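Side-chain contacts in alcohol oxidase (Myceliophthora thermophila, PDB 6F74), which binds FAD and, as a flavoprotein of the vanillyl-alcohol oxidase type, probably oxidises an alcohol at the expense of molecular oxygen: residues 96-101 against 163-168; 149-154 against 587-592. All blocks are in the same frame, centred on the assembly; numbering follows the deposited sequence.

Contact 1 of 2, residues 96-101 against 163-168; sequences IGRNYP and GRSDGY. With FAD (flavin-adenine dinucleotide), chain I.
Ser-165 and Asp-166 together receive the guanidinium of Arg-98, at the end of a type I turn that runs from Gly-163 to Asp-166. Gly-163 opens the turn with a positive phi, which glycine adopts without strain, and its O accepts a hydrogen bond from the backbone N of Asp-166. Arg-164, next along, serves the cofactor: its backbone O accepts a hydrogen bond from the ribose hydroxyl FAD O3B at 2.8 Å, while its side chain reaches along the cofactor, FAD O4' lying at the edge of its guanidinium, and NH2 is salt-bridged to Asp-160. Ser-165 faces two ways. Its OG, set between the backbone N and the carbonyl carbon, donates to the phosphate oxygen FAD O1A at 2.6 Å and also lies over one face of the Arg-98 guanidinium, offset toward the rim; so small a side chain fits between phosphate and arginine. The backbone O of Ser-165 takes a weak, strongly bent bond from Arg-98 NH2 (2.8 Å, 116°). Asp-166 supplies the charge: its OD1 meets Arg-98 NE at 2.7 Å in a nearly straight salt bridge (174°), approached on the syn side, the two planes moderately tilted. The bend of Arg-98 at chi2 (-77°) folds the chain back, and NH1 reaches the O of Gly-97 at 2.9 Å, from above the carbonyl plane. With NH2 also paired to Glu-172, all three nitrogens are engaged, which fixes the rotation of this buried group. A methionine in place of Arg-98 would probably leave the buried carboxylate of Asp-166 without its charge partner. Next along the chain from Arg-98, Asn-99 CB and Tyr-100 CE2 lie against the flavin methyl FAD C8M. The arrangement belongs to the FAD-binding domain of the vanillyl-alcohol oxidase type: a loop between strands binds diphosphate and ribose, and a second-shell arginine probably helps hold that loop in place.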
loop_
_atom_site.group_PDB
_atom_site.type_symbol
_atom_site.label_atom_id
_atom_site.label_comp_id
_atom_site.label_asym_id
_atom_site.label_seq_id
_atom_site.Cartn_x
_atom_site.Cartn_y
_atom_site.Cartn_z
ATOM N N ILE A 96 14.767 -9.689 -2.926
ATOM C CA ILE A 96 14.844 -8.229 -2.979
ATOM C C ILE A 96 14.181 -7.660 -4.253
ATOM O O ILE A 96 14.522 -6.572 -4.730
ATOM C CB ILE A 96 16.265 -7.697 -2.812
ATOM C CG1 ILE A 96 17.180 -8.276 -3.876
ATOM C CG2 ILE A 96 16.790 -8.075 -1.426
ATOM C CD1 ILE A 96 18.477 -7.521 -4.030
ATOM N N GLY A 97 13.219 -8.400 -4.771
ATOM C CA GLY A 97 12.386 -7.898 -5.850
ATOM C C GLY A 97 11.370 -6.927 -5.286
ATOM O O GLY A 97 10.740 -7.219 -4.248
ATOM N N ARG A 98 11.222 -5.790 -5.962
ATOM C CA ARG A 98 10.377 -4.716 -5.506
ATOM C C ARG A 98 9.412 -4.250 -6.592
ATOM O O ARG A 98 9.824 -3.870 -7.686
ATOM C CB ARG A 98 11.256 -3.544 -5.085
ATOM C CG ARG A 98 12.125 -3.868 -3.864
ATOM C CD ARG A 98 11.337 -3.819 -2.590
ATOM N NE ARG A 98 12.139 -4.208 -1.440
ATOM C CZ ARG A 98 12.415 -5.462 -1.066
ATOM N NH1 ARG A 98 11.990 -6.501 -1.774
ATOM N NH2 ARG A 98 13.201 -5.684 -0.005
ATOM N N ASN A 99 8.114 -4.310 -6.300
ATOM C CA ASN A 99 7.114 -3.824 -7.245
ATOM C C ASN A 99 7.309 -2.317 -7.530
ATOM O O ASN A 99 7.339 -1.893 -8.659
ATOM C CB ASN A 99 5.723 -4.060 -6.694
ATOM C CG ASN A 99 5.167 -5.399 -7.074
ATOM O OD1 ASN A 99 4.158 -5.454 -7.744
ATOM N ND2 ASN A 99 5.811 -6.479 -6.649
ATOM N N TYR A 100 7.428 -1.536 -6.471
ATOM C CA TYR A 100 7.661 -0.127 -6.570
ATOM C C TYR A 100 9.017 0.223 -5.915
ATOM O O TYR A 100 9.071 0.713 -4.811
ATOM C CB TYR A 100 6.528 0.598 -5.890
ATOM C CG TYR A 100 5.170 0.323 -6.496
ATOM C CD1 TYR A 100 4.858 0.704 -7.798
ATOM C CD2 TYR A 100 4.189 -0.294 -5.746
ATOM C CE1 TYR A 100 3.609 0.453 -8.343
ATOM C CE2 TYR A 100 2.917 -0.519 -6.259
ATOM C CZ TYR A 100 2.619 -0.169 -7.551
ATOM O OH TYR A 100 1.353 -0.441 -8.012
ATOM N N PRO A 101 10.121 -0.051 -6.609
ATOM C CA PRO A 101 11.439 0.088 -5.976
ATOM C C PRO A 101 11.702 1.509 -5.530
ATOM O O PRO A 101 11.487 2.435 -6.315
ATOM C CB PRO A 101 12.400 -0.329 -7.096
ATOM C CG PRO A 101 11.639 -0.126 -8.355
ATOM C CD PRO A 101 10.237 -0.514 -8.007
ATOM N N GLY A 163 9.897 2.146 0.899
ATOM C CA GLY A 163 11.166 1.572 1.426
ATOM C C GLY A 163 11.079 0.965 2.827
ATOM O O GLY A 163 12.112 0.779 3.457
ATOM N N ARG A 164 9.875 0.647 3.312
ATOM C CA ARG A 164 9.684 0.116 4.686
ATOM C C ARG A 164 10.014 -1.368 4.821
ATOM O O ARG A 164 10.133 -1.877 5.930
ATOM C CB ARG A 164 8.268 0.388 5.201
ATOM C CG ARG A 164 7.923 1.873 5.262
ATOM C CD ARG A 164 6.513 2.171 5.746
ATOM N NE ARG A 164 5.570 1.435 4.924
ATOM C CZ ARG A 164 4.291 1.220 5.208
ATOM N NH1 ARG A 164 3.712 1.734 6.285
ATOM N NH2 ARG A 164 3.581 0.483 4.368
ATOM N N SER A 165 10.145 -2.058 3.687
ATOM C CA SER A 165 10.762 -3.394 3.633
ATOM C C SER A 165 12.173 -3.395 2.990
ATOM O O SER A 165 12.583 -4.390 2.371
ATOM C CB SER A 165 9.817 -4.362 2.911
ATOM O OG SER A 165 9.469 -3.946 1.602
ATOM N N ASP A 166 12.897 -2.279 3.111
ATOM C CA ASP A 166 14.298 -2.147 2.629
ATOM C C ASP A 166 15.233 -1.888 3.829
ATOM O O ASP A 166 14.790 -1.637 4.938
ATOM C CB ASP A 166 14.434 -0.990 1.608
ATOM C CG ASP A 166 13.687 -1.241 0.292
ATOM O OD1 ASP A 166 13.027 -2.283 0.161
ATOM O OD2 ASP A 166 13.724 -0.400 -0.647
ATOM N N GLY A 167 16.527 -1.914 3.595
ATOM C CA GLY A 167 17.471 -1.361 4.570
ATOM C C GLY A 167 18.890 -1.667 4.198
ATOM O O GLY A 167 19.237 -2.833 4.118
ATOM N N TYR A 168 19.687 -0.626 3.957
ATOM C CA TYR A 168 21.124 -0.771 3.667
ATOM C C TYR A 168 21.808 -1.702 4.653
ATOM O O TYR A 168 21.660 -1.529 5.873
ATOM C CB TYR A 168 21.874 0.609 3.654
ATOM C CG TYR A 168 23.370 0.470 3.471
ATOM C CD1 TYR A 168 23.928 0.374 2.202
ATOM C CD2 TYR A 168 24.219 0.378 4.550
ATOM C CE1 TYR A 168 25.299 0.224 2.013
ATOM C CE2 TYR A 168 25.622 0.242 4.382
ATOM C CZ TYR A 168 26.140 0.172 3.115
ATOM O OH TYR A 168 27.477 0.010 2.912
HETATM P PA FAD I . 6.032 -5.551 2.120
HETATM O O1A FAD I . 6.933 -4.642 1.289
HETATM O O2A FAD I . 6.400 -7.001 2.156
HETATM O O5B FAD I . 5.995 -4.957 3.582
HETATM C C5B FAD I . 5.434 -3.692 3.797
HETATM C C4B FAD I . 5.784 -3.230 5.201
HETATM O O4B FAD I . 5.158 -4.132 6.097
HETATM C C3B FAD I . 7.247 -3.250 5.566
HETATM O O3B FAD I . 7.449 -2.247 6.568
HETATM C C2B FAD I . 7.451 -4.590 6.229
HETATM O O2B FAD I . 8.453 -4.618 7.253
HETATM C C1B FAD I . 6.118 -4.815 6.890
HETATM N N9A FAD I . 5.683 -6.210 7.014
HETATM C C8A FAD I . 5.311 -7.026 6.019
HETATM N N7A FAD I . 4.933 -8.227 6.498
HETATM C C5A FAD I . 5.057 -8.167 7.820
HETATM C C6A FAD I . 4.803 -9.111 8.908
HETATM N N6A FAD I . 4.338 -10.336 8.572
HETATM N N1A FAD I . 5.063 -8.694 10.175
HETATM C C2A FAD I . 5.532 -7.445 10.429
HETATM N N3A FAD I . 5.767 -6.515 9.467
HETATM C C4A FAD I . 5.541 -6.834 8.167
HETATM N N1 FAD I . -2.925 -0.996 -0.987
HETATM C C2 FAD I . -4.258 -0.810 -0.859
HETATM O O2 FAD I . -4.701 -0.326 0.214
HETATM N N3 FAD I . -5.126 -1.153 -1.832
HETATM C C4 FAD I . -4.726 -1.667 -3.008
HETATM O O4 FAD I . -5.531 -1.966 -3.915
HETATM C C4X FAD I . -3.282 -1.885 -3.237
HETATM N N5 FAD I . -2.820 -2.390 -4.399
HETATM C C5X FAD I . -1.490 -2.586 -4.576
HETATM C C6 FAD I . -1.032 -3.128 -5.777
HETATM C C7 FAD I . 0.313 -3.366 -6.000
HETATM C C7M FAD I . 0.636 -3.931 -7.361
HETATM C C8 FAD I . 1.300 -3.052 -4.929
HETATM C C8M FAD I . 2.791 -3.327 -5.072
HETATM C C9 FAD I . 0.851 -2.490 -3.738
HETATM C C9A FAD I . -0.513 -2.245 -3.499
HETATM N N10 FAD I . -1.011 -1.703 -2.283
HETATM C C10 FAD I . -2.390 -1.506 -2.131
HETATM C "C1'" FAD I . -0.126 -1.246 -1.185
HETATM C "C2'" FAD I . 0.120 -2.134 -0.010
HETATM O "O2'" FAD I . -0.984 -1.973 0.879
HETATM C "C3'" FAD I . 1.391 -1.675 0.713
HETATM O "O3'" FAD I . 2.499 -1.545 -0.195
HETATM C "C4'" FAD I . 1.763 -2.613 1.854
HETATM O "O4'" FAD I . 2.945 -2.133 2.501
HETATM C "C5'" FAD I . 1.967 -4.035 1.356
HETATM O "O5'" FAD I . 2.301 -4.894 2.433
HETATM P P FAD I . 3.192 -6.132 2.013
HETATM O O1P FAD I . 2.591 -6.809 0.812
HETATM O O2P FAD I . 3.439 -6.911 3.262
HETATM O O3P FAD I . 4.530 -5.356 1.537
#

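Contact 2 of 2, residues 149-154 against 587-592. With NAG (2-acetamido-2-deoxy-beta-D-glucopyranose), chain E; FAD (flavin-adenine dinucleotide), chain I.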
loop_
_atom_site.group_PDB
_atom_site.type_symbol
_atom_site.label_atom_id
_atom_site.label_comp_id
_atom_site.label_asym_id
_atom_site.label_seq_id
_atom_site.Cartn_x
_atom_site.Cartn_y
_atom_site.Cartn_z
ATOM N N ASN A 149 24.117 -7.653 15.907
ATOM C CA ASN A 149 23.732 -6.251 15.779
ATOM C C ASN A 149 23.562 -5.824 14.329
ATOM O O ASN A 149 24.070 -4.773 13.890
ATOM C CB ASN A 149 24.748 -5.384 16.540
ATOM C CG ASN A 149 24.507 -3.896 16.374
ATOM O OD1 ASN A 149 23.378 -3.417 16.503
ATOM N ND2 ASN A 149 25.572 -3.154 16.099
ATOM N N ILE A 150 22.886 -6.672 13.573
ATOM C CA ILE A 150 22.649 -6.456 12.155
ATOM C C ILE A 150 21.179 -6.047 12.024
ATOM O O ILE A 150 20.287 -6.668 12.659
ATOM C CB ILE A 150 22.909 -7.747 11.338
ATOM C CG1 ILE A 150 24.376 -8.142 11.420
ATOM C CG2 ILE A 150 22.492 -7.586 9.884
ATOM C CD1 ILE A 150 24.768 -9.313 10.520
ATOM N N ARG A 151 20.930 -5.061 11.160
ATOM C CA ARG A 151 19.595 -4.528 10.939
ATOM C C ARG A 151 18.672 -5.591 10.346
ATOM O O ARG A 151 19.002 -6.208 9.316
ATOM C CB ARG A 151 19.626 -3.298 10.010
ATOM C CG ARG A 151 18.252 -2.763 9.648
ATOM C CD ARG A 151 18.266 -1.590 8.723
ATOM N NE ARG A 151 16.907 -1.156 8.403
ATOM C CZ ARG A 151 16.602 -0.082 7.661
ATOM N NH1 ARG A 151 17.570 0.692 7.158
ATOM N NH2 ARG A 151 15.309 0.232 7.408
ATOM N N LEU A 152 17.539 -5.820 11.010
ATOM C CA LEU A 152 16.571 -6.804 10.532
ATOM C C LEU A 152 15.528 -6.102 9.687
ATOM O O LEU A 152 14.872 -5.179 10.157
ATOM C CB LEU A 152 15.895 -7.560 11.682
ATOM C CG LEU A 152 14.915 -8.669 11.270
ATOM C CD1 LEU A 152 15.659 -9.830 10.635
ATOM C CD2 LEU A 152 14.139 -9.162 12.468
ATOM N N VAL A 153 15.369 -6.570 8.452
ATOM C CA VAL A 153 14.383 -6.058 7.532
ATOM C C VAL A 153 13.334 -7.146 7.276
ATOM O O VAL A 153 13.662 -8.271 6.954
ATOM C CB VAL A 153 15.054 -5.569 6.217
ATOM C CG1 VAL A 153 14.019 -4.982 5.279
ATOM C CG2 VAL A 153 16.135 -4.514 6.521
ATOM N N THR A 154 12.067 -6.791 7.411
ATOM C CA THR A 154 10.969 -7.745 7.248
ATOM C C THR A 154 10.281 -7.495 5.911
ATOM O O THR A 154 9.928 -6.372 5.600
ATOM C CB THR A 154 9.971 -7.642 8.428
ATOM O OG1 THR A 154 10.661 -7.931 9.660
ATOM C CG2 THR A 154 8.764 -8.620 8.262
ATOM N N PHE A 587 15.822 7.352 15.292
ATOM C CA PHE A 587 16.963 6.872 14.523
ATOM C C PHE A 587 17.261 7.754 13.306
ATOM O O PHE A 587 16.419 8.554 12.868
ATOM C CB PHE A 587 16.695 5.461 14.051
ATOM C CG PHE A 587 16.904 4.414 15.099
ATOM C CD1 PHE A 587 16.062 4.271 16.150
ATOM C CD2 PHE A 587 17.975 3.527 14.993
ATOM C CE1 PHE A 587 16.280 3.278 17.095
ATOM C CE2 PHE A 587 18.188 2.533 15.910
ATOM C CZ PHE A 587 17.362 2.411 16.951
ATOM N N ILE A 588 18.463 7.581 12.764
ATOM C CA ILE A 588 18.863 8.161 11.493
ATOM C C ILE A 588 19.176 7.023 10.533
ATOM O O ILE A 588 20.091 6.234 10.782
ATOM C CB ILE A 588 20.103 9.080 11.644
ATOM C CG1 ILE A 588 19.809 10.196 12.644
ATOM C CG2 ILE A 588 20.506 9.691 10.280
ATOM C CD1 ILE A 588 21.038 10.991 13.061
ATOM N N GLU A 589 18.393 6.946 9.457
ATOM C CA GLU A 589 18.613 6.008 8.377
ATOM C C GLU A 589 19.441 6.687 7.288
ATOM O O GLU A 589 19.310 7.897 7.021
ATOM C CB GLU A 589 17.308 5.506 7.784
ATOM C CG GLU A 589 17.505 4.285 6.923
ATOM C CD GLU A 589 16.278 3.793 6.166
ATOM O OE1 GLU A 589 15.227 4.481 6.099
ATOM O OE2 GLU A 589 16.371 2.684 5.622
ATOM N N ARG A 590 20.338 5.912 6.690
ATOM C CA ARG A 590 21.099 6.359 5.547
ATOM C C ARG A 590 20.805 5.377 4.420
ATOM O O ARG A 590 20.480 4.207 4.673
ATOM C CB ARG A 590 22.606 6.407 5.873
ATOM C CG ARG A 590 23.001 7.431 6.935
ATOM C CD ARG A 590 24.457 7.294 7.358
ATOM N NE ARG A 590 25.361 7.587 6.260
ATOM C CZ ARG A 590 26.634 7.210 6.170
ATOM N NH1 ARG A 590 27.241 6.497 7.148
ATOM N NH2 ARG A 590 27.316 7.571 5.083
ATOM N N PRO A 591 20.902 5.852 3.168
ATOM C CA PRO A 591 20.774 4.936 2.032
ATOM C C PRO A 591 22.054 4.120 1.786
ATOM O O PRO A 591 21.990 3.098 1.107
ATOM C CB PRO A 591 20.556 5.900 0.860
ATOM C CG PRO A 591 21.373 7.095 1.224
ATOM C CD PRO A 591 21.132 7.240 2.720
ATOM N N ASP A 592 23.193 4.592 2.309
ATOM C CA ASP A 592 24.500 4.040 2.027
ATOM C C ASP A 592 25.432 3.915 3.244
ATOM O O ASP A 592 26.661 3.812 3.092
ATOM C CB ASP A 592 25.167 4.896 0.911
ATOM C CG ASP A 592 25.324 6.367 1.282
ATOM O OD1 ASP A 592 24.812 6.828 2.333
ATOM O OD2 ASP A 592 25.934 7.084 0.454
HETATM C C1 NAG E . 23.795 8.964 -1.826
HETATM C C2 NAG E . 25.109 9.550 -2.338
HETATM C C3 NAG E . 25.969 10.074 -1.188
HETATM C C4 NAG E . 25.191 11.074 -0.361
HETATM C C5 NAG E . 23.910 10.408 0.143
HETATM C C6 NAG E . 23.076 11.418 0.914
HETATM C C7 NAG E . 25.867 8.478 -4.430
HETATM C C8 NAG E . 26.707 7.391 -5.037
HETATM N N2 NAG E . 25.852 8.556 -3.099
HETATM O O3 NAG E . 27.150 10.687 -1.694
HETATM O O4 NAG E . 25.992 11.559 0.729
HETATM O O5 NAG E . 23.131 9.880 -0.949
HETATM O O6 NAG E . 21.890 10.783 1.412
HETATM O O7 NAG E . 25.220 9.228 -5.124
HETATM P PA FAD I . 6.032 -5.551 2.120
HETATM O O1A FAD I . 6.933 -4.642 1.289
HETATM O O2A FAD I . 6.400 -7.001 2.156
HETATM O O5B FAD I . 5.995 -4.957 3.582
HETATM C C5B FAD I . 5.434 -3.692 3.797
HETATM C C4B FAD I . 5.784 -3.230 5.201
HETATM O O4B FAD I . 5.158 -4.132 6.097
HETATM C C3B FAD I . 7.247 -3.250 5.566
HETATM O O3B FAD I . 7.449 -2.247 6.568
HETATM C C2B FAD I . 7.451 -4.590 6.229
HETATM O O2B FAD I . 8.453 -4.618 7.253
HETATM C C1B FAD I . 6.118 -4.815 6.890
HETATM N N9A FAD I . 5.683 -6.210 7.014
HETATM C C8A FAD I . 5.311 -7.026 6.019
HETATM N N7A FAD I . 4.933 -8.227 6.498
HETATM C C5A FAD I . 5.057 -8.167 7.820
HETATM C C6A FAD I . 4.803 -9.111 8.908
HETATM N N6A FAD I . 4.338 -10.336 8.572
HETATM N N1A FAD I . 5.063 -8.694 10.175
HETATM C C2A FAD I . 5.532 -7.445 10.429
HETATM N N3A FAD I . 5.767 -6.515 9.467
HETATM C C4A FAD I . 5.541 -6.834 8.167
HETATM N N1 FAD I . -2.925 -0.996 -0.987
HETATM C C2 FAD I . -4.258 -0.810 -0.859
HETATM O O2 FAD I . -4.701 -0.326 0.214
HETATM N N3 FAD I . -5.126 -1.153 -1.832
HETATM C C4 FAD I . -4.726 -1.667 -3.008
HETATM O O4 FAD I . -5.531 -1.966 -3.915
HETATM C C4X FAD I . -3.282 -1.885 -3.237
HETATM N N5 FAD I . -2.820 -2.390 -4.399
HETATM C C5X FAD I . -1.490 -2.586 -4.576
HETATM C C6 FAD I . -1.032 -3.128 -5.777
HETATM C C7 FAD I . 0.313 -3.366 -6.000
HETATM C C7M FAD I . 0.636 -3.931 -7.361
HETATM C C8 FAD I . 1.300 -3.052 -4.929
HETATM C C8M FAD I . 2.791 -3.327 -5.072
HETATM C C9 FAD I . 0.851 -2.490 -3.738
HETATM C C9A FAD I . -0.513 -2.245 -3.499
HETATM N N10 FAD I . -1.011 -1.703 -2.283
HETATM C C10 FAD I . -2.390 -1.506 -2.131
HETATM C "C1'" FAD I . -0.126 -1.246 -1.185
HETATM C "C2'" FAD I . 0.120 -2.134 -0.010
HETATM O "O2'" FAD I . -0.984 -1.973 0.879
HETATM C "C3'" FAD I . 1.391 -1.675 0.713
HETATM O "O3'" FAD I . 2.499 -1.545 -0.195
HETATM C "C4'" FAD I . 1.763 -2.613 1.854
HETATM O "O4'" FAD I . 2.945 -2.133 2.501
HETATM C "C5'" FAD I . 1.967 -4.035 1.356
HETATM O "O5'" FAD I . 2.301 -4.894 2.433
HETATM P P FAD I . 3.192 -6.132 2.013
HETATM O O1P FAD I . 2.591 -6.809 0.812
HETATM O O2P FAD I . 3.439 -6.911 3.262
HETATM O O3P FAD I . 4.530 -5.356 1.537
#
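Glu-589 OE2 is gripped by both terminal nitrogens of Arg-151, NH1 at 2.8 Å and NH2 at 3.2 Å. The oxygen sits in the guanidinium plane, at its edge, so the arginine uses its end-on N-H pair on a single acceptor. The NH1 bond is the straighter of the two (161° against 135°). Both nitrogens come from the same face of the carboxylate, above its plane, and the two flat groups stand 63° apart: a one-oxygen salt bridge, unlike the flat, two-oxygen pairing of these groups. Arg-151 has CG anti to its N and stays extended to NE, which carries the charge across a wide gap, for the nearest CA atoms of the two segments, those of Arg-151 and Glu-589, are 10.9 Å apart. Long, flexible side chains of opposite charge suit such a span, and Glu-589 crosses the arginine at about a right angle. Further along, Thr-154 O accepts a hydrogen bond from FAD O2B at 2.8 Å, while Pro-591 and Asp-592 pack against a glycan. The contact thus ties the edge strand 152-155 of the FAD-binding domain's mixed sheet, through the loop leading into it, to the C-terminal part of the chain, at the loop that follows strand 587-588.

Overall arrangement
Contact 1 is wholly buried, whereas contact 2 lies farther out, with a buried arginine meeting a partly exposed glutamate beside glycosylated surface. Their centres are about 12 Å apart and both touch FAD. Segments 149-154 and 163-168 flank the same stretch of the FAD-binding domain and pack together, Asp-166 O lying 3.1 Å from Arg-151 NH2, so the two arginines approach the loop 163-168 from different segments. Each contact turns on an arginine-carboxylate pair, but the chemistry differs: the inner one joins a salt bridge to backbone carbonyls and a phosphate-bound serine, while the outer one relies on a single carboxylate oxygen to connect chain regions distant in sequence.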